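Local structure of DNA methyltransferase (Nicotiana tabacum, 4ONQ) at residues A[288-293]-A[338-343]; A[32-37]-A[61-66]; A[268-273]-A[283-288]. The protein probably methylates cytosine at C5 in DNA as a plant de novo (DRM-type) methyltransferase, the present chain being its catalytic domain with the inhibitor sinefungin bound. The protein carries 5 engineered substitutions. All blocks are in the same frame, centred on the assembly; numbering follows the deposited sequence.

All three contacts belong to the catalytic methyltransferase domain. Interaction 1 is mostly buried and joins the loop after strand 282-286 to helix 337-352; an arginine gripping backbone carbonyls does most of the polar work. Interaction 3 stands next to it, sharing Asp288 and touching it through Phe286; partly buried, it packs helix 264-276 on strand 282-286 by mixing a leucine, a histidine edge and another arginine-to-carbonyl bond. Interaction 2, also partly buried, lies about 29 Å from interaction 3, centre to centre; there two loops meet through an alanine methyl against tyrosine and isoleucine, with a glutamine at the exposed border. Its Tyr61 nevertheless reaches helix 337-352, the helix used by interaction 1.

Interaction 1: A[288-293]-A[338-343]; sequences DVQQLN and FSSYVR. Engineered in segment 338-343: Ser339 (natural residue Tyr), Ser340 (natural residue Asp). With SFG (sinefungin), chain C.
The backbones of loop 288-293 and helical segment 338-343 come closest at Val289 and Ser340, whose CA atoms are 6.7 Å apart, and side chains span that distance. Arg343 carries the polar half of the contact. Its CG stands anti to the backbone N (chi1 -171°), and the bend further along at chi3 brings the guanidinium edge to the loop, where NH2 alone serves two carbonyls. The bond from NH2 to Leu292 O is short, 2.8 Å, and reaches the oxygen from above its carbonyl plane, whereas the one from NH2 to Val289 O, at 3.3 Å, is straighter (166° at the hydrogen) and lies in the carbonyl plane. Both oxygens sit close to the guanidinium plane, so the pair should fix the rotation of the group and tie down the loop turn. Long, flat-ended arginine suits this task, since it can reach from a helix and still satisfy main-chain acceptors. Gln290 crosses it at about a right angle, its OE1 3.7 Å from Arg343 NH1, a loose approach. The apolar half is Val289 CG1, 3.5 Å from CB of Ser340. This serine is engineered in place of an aspartate, and its OG bonds to the carbonyl of Ser336, just before the helix begins. Compact, branched Val289 also packs on Phe237 and Ile344, filling the seam between loop and helix. Just before it, Asp288 OD1 accepts the backbone N of Gln290, closing an Asx turn. Val289 N lies 3.6 Å from sinefungin N1, and Asp288 OD1 is near N6. The arrangement is thus the adenine end of a class I methyltransferase cofactor pocket, lined in part by the loop after a Rossmann-like strand and backed here by helix 337-352.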
loop_
_atom_site.group_PDB
_atom_site.type_symbol
_atom_site.label_atom_id
_atom_site.label_comp_id
_atom_site.label_asym_id
_atom_site.label_seq_id
_atom_site.Cartn_x
_atom_site.Cartn_y
_atom_site.Cartn_z
ATOM N N ASP A 288 12.104 14.884 8.630
ATOM C CA ASP A 288 12.825 14.806 7.365
ATOM C C ASP A 288 13.779 13.623 7.309
ATOM O O ASP A 288 14.510 13.345 8.256
ATOM C CB ASP A 288 13.583 16.107 7.091
ATOM C CG ASP A 288 13.935 16.281 5.622
ATOM O OD1 ASP A 288 13.918 15.278 4.878
ATOM O OD2 ASP A 288 14.227 17.425 5.209
ATOM N N VAL A 289 13.769 12.941 6.171
ATOM C CA VAL A 289 14.657 11.812 5.930
ATOM C C VAL A 289 16.110 12.289 5.855
ATOM O O VAL A 289 17.045 11.499 6.004
ATOM C CB VAL A 289 14.252 11.080 4.629
ATOM C CG1 VAL A 289 14.708 11.856 3.410
ATOM C CG2 VAL A 289 14.779 9.666 4.612
ATOM N N GLN A 290 16.280 13.592 5.720
ATOM C CA GLN A 290 17.591 14.180 5.580
ATOM C C GLN A 290 18.195 14.514 6.910
ATOM O O GLN A 290 19.344 14.880 7.001
ATOM C CB GLN A 290 17.508 15.439 4.758
ATOM C CG GLN A 290 18.798 15.813 4.095
ATOM C CD GLN A 290 19.080 15.004 2.844
ATOM O OE1 GLN A 290 20.223 14.612 2.590
ATOM N NE2 GLN A 290 18.045 14.762 2.046
ATOM N N GLN A 291 17.416 14.370 7.953
ATOM C CA GLN A 291 17.914 14.607 9.302
ATOM C C GLN A 291 18.357 13.310 9.982
ATOM O O GLN A 291 18.770 13.314 11.142
ATOM C CB GLN A 291 16.890 15.367 10.155
ATOM C CG GLN A 291 15.806 14.512 10.793
ATOM C CD GLN A 291 14.810 15.343 11.593
ATOM O OE1 GLN A 291 13.598 15.201 11.440
ATOM N NE2 GLN A 291 15.325 16.216 12.448
ATOM N N LEU A 292 18.281 12.204 9.249
ATOM C CA LEU A 292 18.821 10.936 9.727
ATOM C C LEU A 292 20.231 10.703 9.208
ATOM O O LEU A 292 20.418 10.031 8.193
ATOM C CB LEU A 292 17.941 9.760 9.297
ATOM C CG LEU A 292 16.620 9.504 10.019
ATOM C CD1 LEU A 292 16.001 8.240 9.474
ATOM C CD2 LEU A 292 16.824 9.393 11.516
ATOM N N ASN A 293 21.220 11.252 9.904
ATOM C CA ASN A 293 22.619 11.014 9.558
ATOM C C ASN A 293 23.164 9.750 10.217
ATOM O O ASN A 293 22.452 9.071 10.957
ATOM C CB ASN A 293 23.487 12.223 9.916
ATOM C CG ASN A 293 22.977 12.967 11.134
ATOM O OD1 ASN A 293 23.150 12.521 12.267
ATOM N ND2 ASN A 293 22.347 14.114 10.903
ATOM N N PHE A 338 14.547 8.457 -3.176
ATOM C CA PHE A 338 14.963 7.070 -3.267
ATOM C C PHE A 338 16.419 6.981 -2.839
ATOM O O PHE A 338 16.825 6.046 -2.145
ATOM C CB PHE A 338 14.818 6.551 -4.693
ATOM C CG PHE A 338 15.505 5.237 -4.925
ATOM C CD1 PHE A 338 15.107 4.105 -4.233
ATOM C CD2 PHE A 338 16.545 5.133 -5.832
ATOM C CE1 PHE A 338 15.738 2.893 -4.438
ATOM C CE2 PHE A 338 17.178 3.921 -6.045
ATOM C CZ PHE A 338 16.776 2.799 -5.348
ATOM N N SER A 339 17.168 8.015 -3.123
ATOM C CA SER A 339 18.548 8.016 -2.769
ATOM C C SER A 339 18.672 8.134 -1.314
ATOM O O SER A 339 19.555 7.600 -0.724
ATOM C CB SER A 339 19.257 9.176 -3.424
ATOM O OG SER A 339 19.206 9.043 -4.823
ATOM N N SER A 340 17.783 8.885 -0.736
ATOM C CA SER A 340 17.759 8.994 0.717
ATOM C C SER A 340 17.484 7.634 1.355
ATOM O O SER A 340 18.132 7.250 2.340
ATOM C CB SER A 340 16.714 10.016 1.162
ATOM O OG SER A 340 17.088 11.328 0.776
ATOM N N TYR A 341 16.532 6.903 0.783
ATOM C CA TYR A 341 16.230 5.563 1.269
ATOM C C TYR A 341 17.470 4.678 1.223
ATOM O O TYR A 341 17.803 4.006 2.200
ATOM C CB TYR A 341 15.104 4.927 0.453
ATOM C CG TYR A 341 14.745 3.529 0.899
ATOM C CD1 TYR A 341 13.745 3.314 1.835
ATOM C CD2 TYR A 341 15.406 2.422 0.383
ATOM C CE1 TYR A 341 13.415 2.042 2.246
ATOM C CE2 TYR A 341 15.087 1.146 0.791
ATOM C CZ TYR A 341 14.089 0.960 1.721
ATOM O OH TYR A 341 13.766 -0.314 2.131
ATOM N N VAL A 342 18.150 4.691 0.083
ATOM C CA VAL A 342 19.332 3.858 -0.117
ATOM C C VAL A 342 20.463 4.227 0.845
ATOM O O VAL A 342 21.061 3.354 1.480
ATOM C CB VAL A 342 19.828 3.957 -1.571
ATOM C CG1 VAL A 342 21.112 3.157 -1.765
ATOM C CG2 VAL A 342 18.745 3.477 -2.518
ATOM N N ARG A 343 20.740 5.524 0.946
ATOM C CA ARG A 343 21.764 6.045 1.845
ATOM C C ARG A 343 21.511 5.555 3.262
ATOM O O ARG A 343 22.415 5.052 3.937
ATOM C CB ARG A 343 21.744 7.576 1.831
ATOM C CG ARG A 343 22.902 8.231 2.565
ATOM C CD ARG A 343 22.611 9.695 2.887
ATOM N NE ARG A 343 21.884 9.843 4.147
ATOM C CZ ARG A 343 20.701 10.436 4.269
ATOM N NH1 ARG A 343 20.100 10.952 3.205
ATOM N NH2 ARG A 343 20.123 10.519 5.459
HETATM N N SFG C . 3.935 4.434 2.989
HETATM C CA SFG C . 2.863 5.436 3.136
HETATM C C SFG C . 1.607 4.676 3.555
HETATM O O SFG C . 1.647 3.428 3.532
HETATM O OXT SFG C . 0.652 5.371 3.961
HETATM C CB SFG C . 2.716 6.187 1.801
HETATM C CG SFG C . 4.026 6.962 1.682
HETATM C CD SFG C . 4.339 7.836 0.449
HETATM N NE SFG C . 4.421 7.067 -0.795
HETATM C "C5'" SFG C . 5.668 8.473 0.894
HETATM C "C4'" SFG C . 5.111 9.277 2.098
HETATM O "O4'" SFG C . 6.235 10.186 1.691
HETATM C "C3'" SFG C . 4.221 10.504 2.246
HETATM O "O3'" SFG C . 3.985 10.802 3.612
HETATM C "C2'" SFG C . 4.985 11.566 1.558
HETATM O "O2'" SFG C . 4.391 12.837 1.842
HETATM C "C1'" SFG C . 6.161 11.338 2.543
HETATM N N9 SFG C . 7.269 12.272 2.228
HETATM C C8 SFG C . 7.425 13.123 1.227
HETATM N N7 SFG C . 8.613 13.710 1.360
HETATM C C5 SFG C . 9.214 13.204 2.437
HETATM C C6 SFG C . 10.402 13.451 3.002
HETATM N N6 SFG C . 11.166 14.366 2.412
HETATM N N1 SFG C . 10.817 12.818 4.106
HETATM C C2 SFG C . 9.973 11.868 4.682
HETATM N N3 SFG C . 8.738 11.630 4.074
HETATM C C4 SFG C . 8.395 12.285 2.950
#

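Interaction 2: A[32-37]-A[61-66]; sequences SQAVGP and YDIEPE. Engineered in segment 32-37: Ser32 (natural residue Glu).
Ala34 lays its methyl group against two side chains of the opposing loop, Tyr61 and Ile63, where the segment leading into strand 39-45 meets the connection between helix 50-59 and strand 66-69 of the Rossmann-like methyltransferase fold. Its CB is 3.8 Å from Tyr61 CB and 3.6 Å from Ile63 CD1. The small methyl goes with the close backbones, 5.2 Å between the CA atoms of Ala34 and Tyr61. Ile63 turns its CG1 branch anti to the carbonyl carbon (chi1 -57°), which carries CD1 to Ala34, and the side chain also packs on Leu30 and Ile83, so its branched apolar shape suits a buried seam. Tyr61 is amphipathic in use: its CB faces Ala34, but its ring forms a cation-pi contact with Lys349 and the side chain touches Leu345, so the residue fastens this loop to helix 337-352. Both Tyr61 and Asp62 have positive phi, so the chain turns tightly as it leaves helix 50-59. Nearer the solvent, Gln33 slides past Tyr61 in the opposite direction, its CG 4.0 Å from Tyr61 CB. The amide plane stands 85° from the ring plane, and the chain bend at chi2 takes the amide onward to Asp62. Polar glutamine and aspartate are at home on this exposed border, although their meeting is imperfect. Gln33 NE2 lies 3.2 Å from Asp62 OD2, yet the angle is too poor for a hydrogen bond, with amide and carboxylate planes 80° apart.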
loop_
_atom_site.group_PDB
_atom_site.type_symbol
_atom_site.label_atom_id
_atom_site.label_comp_id
_atom_site.label_asym_id
_atom_site.label_seq_id
_atom_site.Cartn_x
_atom_site.Cartn_y
_atom_site.Cartn_z
ATOM N N SER A 32 24.729 -12.430 -2.185
ATOM C CA SER A 32 25.362 -12.547 -0.869
ATOM C C SER A 32 25.337 -11.252 -0.066
ATOM O O SER A 32 25.162 -11.268 1.149
ATOM C CB SER A 32 26.808 -13.033 -1.020
ATOM O OG SER A 32 27.505 -13.007 0.214
ATOM N N GLN A 33 25.534 -10.134 -0.750
ATOM C CA GLN A 33 25.571 -8.828 -0.098
ATOM C C GLN A 33 24.170 -8.368 0.295
ATOM O O GLN A 33 23.995 -7.551 1.202
ATOM C CB GLN A 33 26.234 -7.786 -1.010
ATOM C CG GLN A 33 25.427 -7.400 -2.255
ATOM C CD GLN A 33 25.476 -8.439 -3.368
ATOM O OE1 GLN A 33 25.707 -9.624 -3.125
ATOM N NE2 GLN A 33 25.257 -7.992 -4.600
ATOM N N ALA A 34 23.173 -8.912 -0.392
ATOM C CA ALA A 34 21.785 -8.536 -0.172
ATOM C C ALA A 34 21.216 -9.149 1.105
ATOM O O ALA A 34 20.156 -8.740 1.576
ATOM C CB ALA A 34 20.937 -8.927 -1.375
ATOM N N VAL A 35 21.922 -10.126 1.667
ATOM C CA VAL A 35 21.440 -10.823 2.857
ATOM C C VAL A 35 21.828 -10.077 4.132
ATOM O O VAL A 35 22.075 -8.871 4.108
ATOM C CB VAL A 35 21.962 -12.279 2.922
ATOM C CG1 VAL A 35 23.444 -12.301 3.278
ATOM C CG2 VAL A 35 21.184 -13.072 3.947
ATOM N N GLY A 36 21.874 -10.802 5.247
ATOM C CA GLY A 36 22.231 -10.227 6.529
ATOM C C GLY A 36 21.173 -9.277 7.050
ATOM O O GLY A 36 20.313 -8.821 6.297
ATOM N N PRO A 37 21.218 -8.988 8.356
ATOM C CA PRO A 37 20.358 -7.971 8.966
ATOM C C PRO A 37 20.809 -6.581 8.538
ATOM O O PRO A 37 22.010 -6.360 8.375
ATOM C CB PRO A 37 20.604 -8.159 10.467
ATOM C CG PRO A 37 21.187 -9.524 10.604
ATOM C CD PRO A 37 21.993 -9.727 9.364
ATOM N N TYR A 61 21.484 -3.646 -4.053
ATOM C CA TYR A 61 22.158 -4.936 -3.943
ATOM C C TYR A 61 21.757 -5.936 -5.031
ATOM O O TYR A 61 21.730 -7.145 -4.794
ATOM C CB TYR A 61 21.937 -5.500 -2.536
ATOM C CG TYR A 61 22.073 -4.423 -1.477
ATOM C CD1 TYR A 61 23.316 -3.893 -1.157
ATOM C CD2 TYR A 61 20.959 -3.916 -0.822
ATOM C CE1 TYR A 61 23.449 -2.900 -0.204
ATOM C CE2 TYR A 61 21.081 -2.920 0.132
ATOM C CZ TYR A 61 22.327 -2.417 0.436
ATOM O OH TYR A 61 22.452 -1.430 1.386
ATOM N N ASP A 62 21.442 -5.407 -6.214
ATOM C CA ASP A 62 21.163 -6.195 -7.420
ATOM C C ASP A 62 19.864 -7.000 -7.400
ATOM O O ASP A 62 19.546 -7.688 -8.370
ATOM C CB ASP A 62 22.338 -7.107 -7.757
ATOM C CG ASP A 62 23.617 -6.339 -7.973
ATOM O OD1 ASP A 62 23.562 -5.274 -8.622
ATOM O OD2 ASP A 62 24.673 -6.799 -7.489
ATOM N N ILE A 63 19.117 -6.898 -6.306
ATOM C CA ILE A 63 17.860 -7.626 -6.144
ATOM C C ILE A 63 16.841 -7.318 -7.250
ATOM O O ILE A 63 16.653 -6.166 -7.643
ATOM C CB ILE A 63 17.236 -7.351 -4.753
ATOM C CG1 ILE A 63 18.231 -7.723 -3.648
ATOM C CG2 ILE A 63 15.922 -8.104 -4.581
ATOM C CD1 ILE A 63 17.647 -7.669 -2.251
ATOM N N GLU A 64 16.168 -8.328 -7.740
ATOM C CA GLU A 64 15.172 -8.073 -8.734
ATOM C C GLU A 64 13.851 -7.876 -8.060
ATOM O O GLU A 64 13.514 -8.570 -7.125
ATOM C CB GLU A 64 15.044 -9.241 -9.681
ATOM C CG GLU A 64 16.159 -9.449 -10.626
ATOM C CD GLU A 64 16.229 -10.894 -11.043
ATOM O OE1 GLU A 64 15.511 -11.706 -10.435
ATOM O OE2 GLU A 64 16.990 -11.226 -11.969
ATOM N N PRO A 65 13.082 -6.947 -8.569
ATOM C CA PRO A 65 11.814 -6.611 -7.925
ATOM C C PRO A 65 10.818 -7.737 -8.062
ATOM O O PRO A 65 10.927 -8.554 -8.978
ATOM C CB PRO A 65 11.332 -5.391 -8.715
ATOM C CG PRO A 65 11.976 -5.530 -10.040
ATOM C CD PRO A 65 13.328 -6.119 -9.760
ATOM N N GLU A 66 9.868 -7.779 -7.136
ATOM C CA GLU A 66 8.761 -8.712 -7.189
ATOM C C GLU A 66 7.527 -7.903 -7.541
ATOM O O GLU A 66 7.075 -7.064 -6.758
ATOM C CB GLU A 66 8.584 -9.414 -5.840
ATOM C CG GLU A 66 7.338 -10.282 -5.755
ATOM C CD GLU A 66 7.202 -11.020 -4.431
ATOM O OE1 GLU A 66 7.824 -10.599 -3.429
ATOM O OE2 GLU A 66 6.466 -12.032 -4.397
#

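Interaction 3: A[268-273]-A[283-288]; sequences DIVRSW and LIHFND
Arg271, Leu283 and His285 supply most of the buried surface where helix 264-276 lies on strand 282-286. Arg271 starts with CG anti to the backbone N (chi1 174°), then folds at chi2 and chi3, which lays the guanidinium over Leu283. Leu283 CD2 sits over the centre of one face of that group, 3.5 Å from Arg271 CZ, as the two side chains slide past each other in opposite directions. From this position Arg271 NH2 also bonds Leu283 O at 3.1 Å, meeting the oxygen from above its carbonyl plane, while a water bridges Arg271 NH1 and Leu283 N. Arginine fits a partly exposed helix flank because its flat group can cover an apolar side chain and still satisfy main-chain polar atoms. A methionine here would probably leave Leu283 O without its guanidinium donor and the bridging water without one of its two protein partners. Leucine, for its part, fills the interface: Leu283 CD2 also approaches Val270 CG1 at 4.2 Å, and the side chain reaches Trp274 on the same helix. His285, two residues along the strand, points to the helix as well. Histidine suits this place because its ring can turn an edge to Val270, NE2 lying 4.1 Å from CB, while ND1 bonds the carbonyl of Ser259 on the adjoining strand, which would help to hold the ring's orientation. The helix and strand segments run antiparallel, their axes at 174° and 10.2 Å apart. That is the geometry of a beta-alpha-beta crossover, here strand 254-260, helix 264-276 and strand 282-286, in the Rossmann-like core of a class I methyltransferase, with Asp288 of the sinefungin pocket just beyond the strand.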
loop_
_atom_site.group_PDB
_atom_site.type_symbol
_atom_site.label_atom_id
_atom_site.label_comp_id
_atom_site.label_asym_id
_atom_site.label_seq_id
_atom_site.Cartn_x
_atom_site.Cartn_y
_atom_site.Cartn_z
ATOM N N ASP A 268 0.267 12.674 12.890
ATOM C CA ASP A 268 -0.821 12.677 13.859
ATOM C C ASP A 268 -1.763 11.481 13.691
ATOM O O ASP A 268 -2.256 10.922 14.681
ATOM C CB ASP A 268 -1.603 13.986 13.772
ATOM C CG ASP A 268 -0.789 15.174 14.227
ATOM O OD1 ASP A 268 0.143 14.969 15.036
ATOM O OD2 ASP A 268 -1.077 16.307 13.780
ATOM N N ILE A 269 -2.022 11.102 12.442
ATOM C CA ILE A 269 -2.854 9.933 12.178
ATOM C C ILE A 269 -2.221 8.689 12.805
ATOM O O ILE A 269 -2.891 7.885 13.486
ATOM C CB ILE A 269 -3.061 9.721 10.656
ATOM C CG1 ILE A 269 -4.136 10.670 10.130
ATOM C CG2 ILE A 269 -3.464 8.294 10.356
ATOM C CD1 ILE A 269 -4.097 10.855 8.629
ATOM N N VAL A 270 -0.915 8.557 12.592
ATOM C CA VAL A 270 -0.193 7.383 13.064
ATOM C C VAL A 270 -0.079 7.377 14.590
ATOM O O VAL A 270 -0.207 6.331 15.216
ATOM C CB VAL A 270 1.192 7.259 12.394
ATOM C CG1 VAL A 270 2.000 6.129 13.019
ATOM C CG2 VAL A 270 1.032 7.040 10.896
ATOM N N ARG A 271 0.138 8.549 15.178
ATOM C CA ARG A 271 0.200 8.694 16.632
ATOM C C ARG A 271 -1.129 8.299 17.281
ATOM O O ARG A 271 -1.162 7.526 18.254
ATOM C CB ARG A 271 0.571 10.134 17.003
ATOM C CG ARG A 271 0.526 10.445 18.500
ATOM C CD ARG A 271 1.580 9.661 19.286
ATOM N NE ARG A 271 2.942 9.931 18.824
ATOM C CZ ARG A 271 4.031 9.338 19.308
ATOM N NH1 ARG A 271 3.926 8.432 20.275
ATOM N NH2 ARG A 271 5.226 9.646 18.821
ATOM N N SER A 272 -2.223 8.830 16.735
ATOM C CA SER A 272 -3.555 8.471 17.209
ATOM C C SER A 272 -3.761 6.963 17.143
ATOM O O SER A 272 -4.235 6.360 18.104
ATOM C CB SER A 272 -4.637 9.187 16.407
ATOM O OG SER A 272 -4.711 10.550 16.770
ATOM N N TRP A 273 -3.385 6.360 16.015
ATOM C CA TRP A 273 -3.487 4.908 15.861
ATOM C C TRP A 273 -2.650 4.161 16.901
ATOM O O TRP A 273 -3.049 3.108 17.411
ATOM C CB TRP A 273 -3.031 4.496 14.463
ATOM C CG TRP A 273 -2.984 3.017 14.273
ATOM C CD1 TRP A 273 -4.030 2.201 13.962
ATOM C CD2 TRP A 273 -1.830 2.171 14.376
ATOM N NE1 TRP A 273 -3.601 0.897 13.872
ATOM C CE2 TRP A 273 -2.254 0.853 14.119
ATOM C CE3 TRP A 273 -0.482 2.400 14.663
ATOM C CZ2 TRP A 273 -1.380 -0.231 14.139
ATOM C CZ3 TRP A 273 0.388 1.320 14.678
ATOM C CH2 TRP A 273 -0.066 0.021 14.422
ATOM N N LEU A 283 7.008 4.838 19.787
ATOM C CA LEU A 283 6.913 5.399 18.479
ATOM C C LEU A 283 7.701 6.695 18.406
ATOM O O LEU A 283 7.471 7.596 19.130
ATOM C CB LEU A 283 5.449 5.588 18.137
ATOM C CG LEU A 283 5.133 6.430 16.936
ATOM C CD1 LEU A 283 5.633 5.836 15.645
ATOM C CD2 LEU A 283 3.684 6.805 16.854
ATOM N N ILE A 284 8.644 6.779 17.499
ATOM C CA ILE A 284 9.449 7.972 17.405
ATOM C C ILE A 284 9.368 8.626 16.053
ATOM O O ILE A 284 9.694 8.028 15.071
ATOM C CB ILE A 284 10.899 7.652 17.695
ATOM C CG1 ILE A 284 11.003 7.063 19.069
ATOM C CG2 ILE A 284 11.734 8.895 17.670
ATOM C CD1 ILE A 284 12.395 6.694 19.446
ATOM N N HIS A 285 8.972 9.883 16.015
ATOM C CA HIS A 285 8.791 10.583 14.744
ATOM C C HIS A 285 9.925 11.542 14.385
ATOM O O HIS A 285 10.428 12.284 15.229
ATOM C CB HIS A 285 7.450 11.325 14.705
ATOM C CG HIS A 285 6.328 10.516 14.125
ATOM N ND1 HIS A 285 6.396 9.939 12.875
ATOM C CD2 HIS A 285 5.110 10.198 14.622
ATOM C CE1 HIS A 285 5.269 9.295 12.628
ATOM N NE2 HIS A 285 4.471 9.439 13.671
ATOM N N PHE A 286 10.320 11.504 13.117
ATOM C CA PHE A 286 11.212 12.503 12.548
ATOM C C PHE A 286 10.514 13.095 11.345
ATOM O O PHE A 286 9.745 12.410 10.668
ATOM C CB PHE A 286 12.531 11.876 12.112
ATOM C CG PHE A 286 13.427 11.501 13.249
ATOM C CD1 PHE A 286 14.263 12.441 13.824
ATOM C CD2 PHE A 286 13.445 10.205 13.733
ATOM C CE1 PHE A 286 15.095 12.100 14.872
ATOM C CE2 PHE A 286 14.277 9.856 14.776
ATOM C CZ PHE A 286 15.102 10.805 15.348
ATOM N N ASN A 287 10.786 14.364 11.071
ATOM C CA ASN A 287 10.101 15.061 9.994
ATOM C C ASN A 287 10.776 14.887 8.641
ATOM O O ASN A 287 10.103 14.743 7.621
ATOM C CB ASN A 287 9.936 16.539 10.337
ATOM C CG ASN A 287 9.077 16.750 11.568
ATOM O OD1 ASN A 287 8.664 15.789 12.223
ATOM N ND2 ASN A 287 8.807 18.009 11.894
ATOM N N ASP A 288 12.104 14.884 8.630
ATOM C CA ASP A 288 12.825 14.806 7.365
ATOM C C ASP A 288 13.779 13.623 7.309
ATOM O O ASP A 288 14.510 13.345 8.256
ATOM C CB ASP A 288 13.583 16.107 7.091
ATOM C CG ASP A 288 13.935 16.281 5.622
ATOM O OD1 ASP A 288 13.918 15.278 4.878
ATOM O OD2 ASP A 288 14.227 17.425 5.209
HETATM O O HOH W 1 5.635 6.279 22.075
#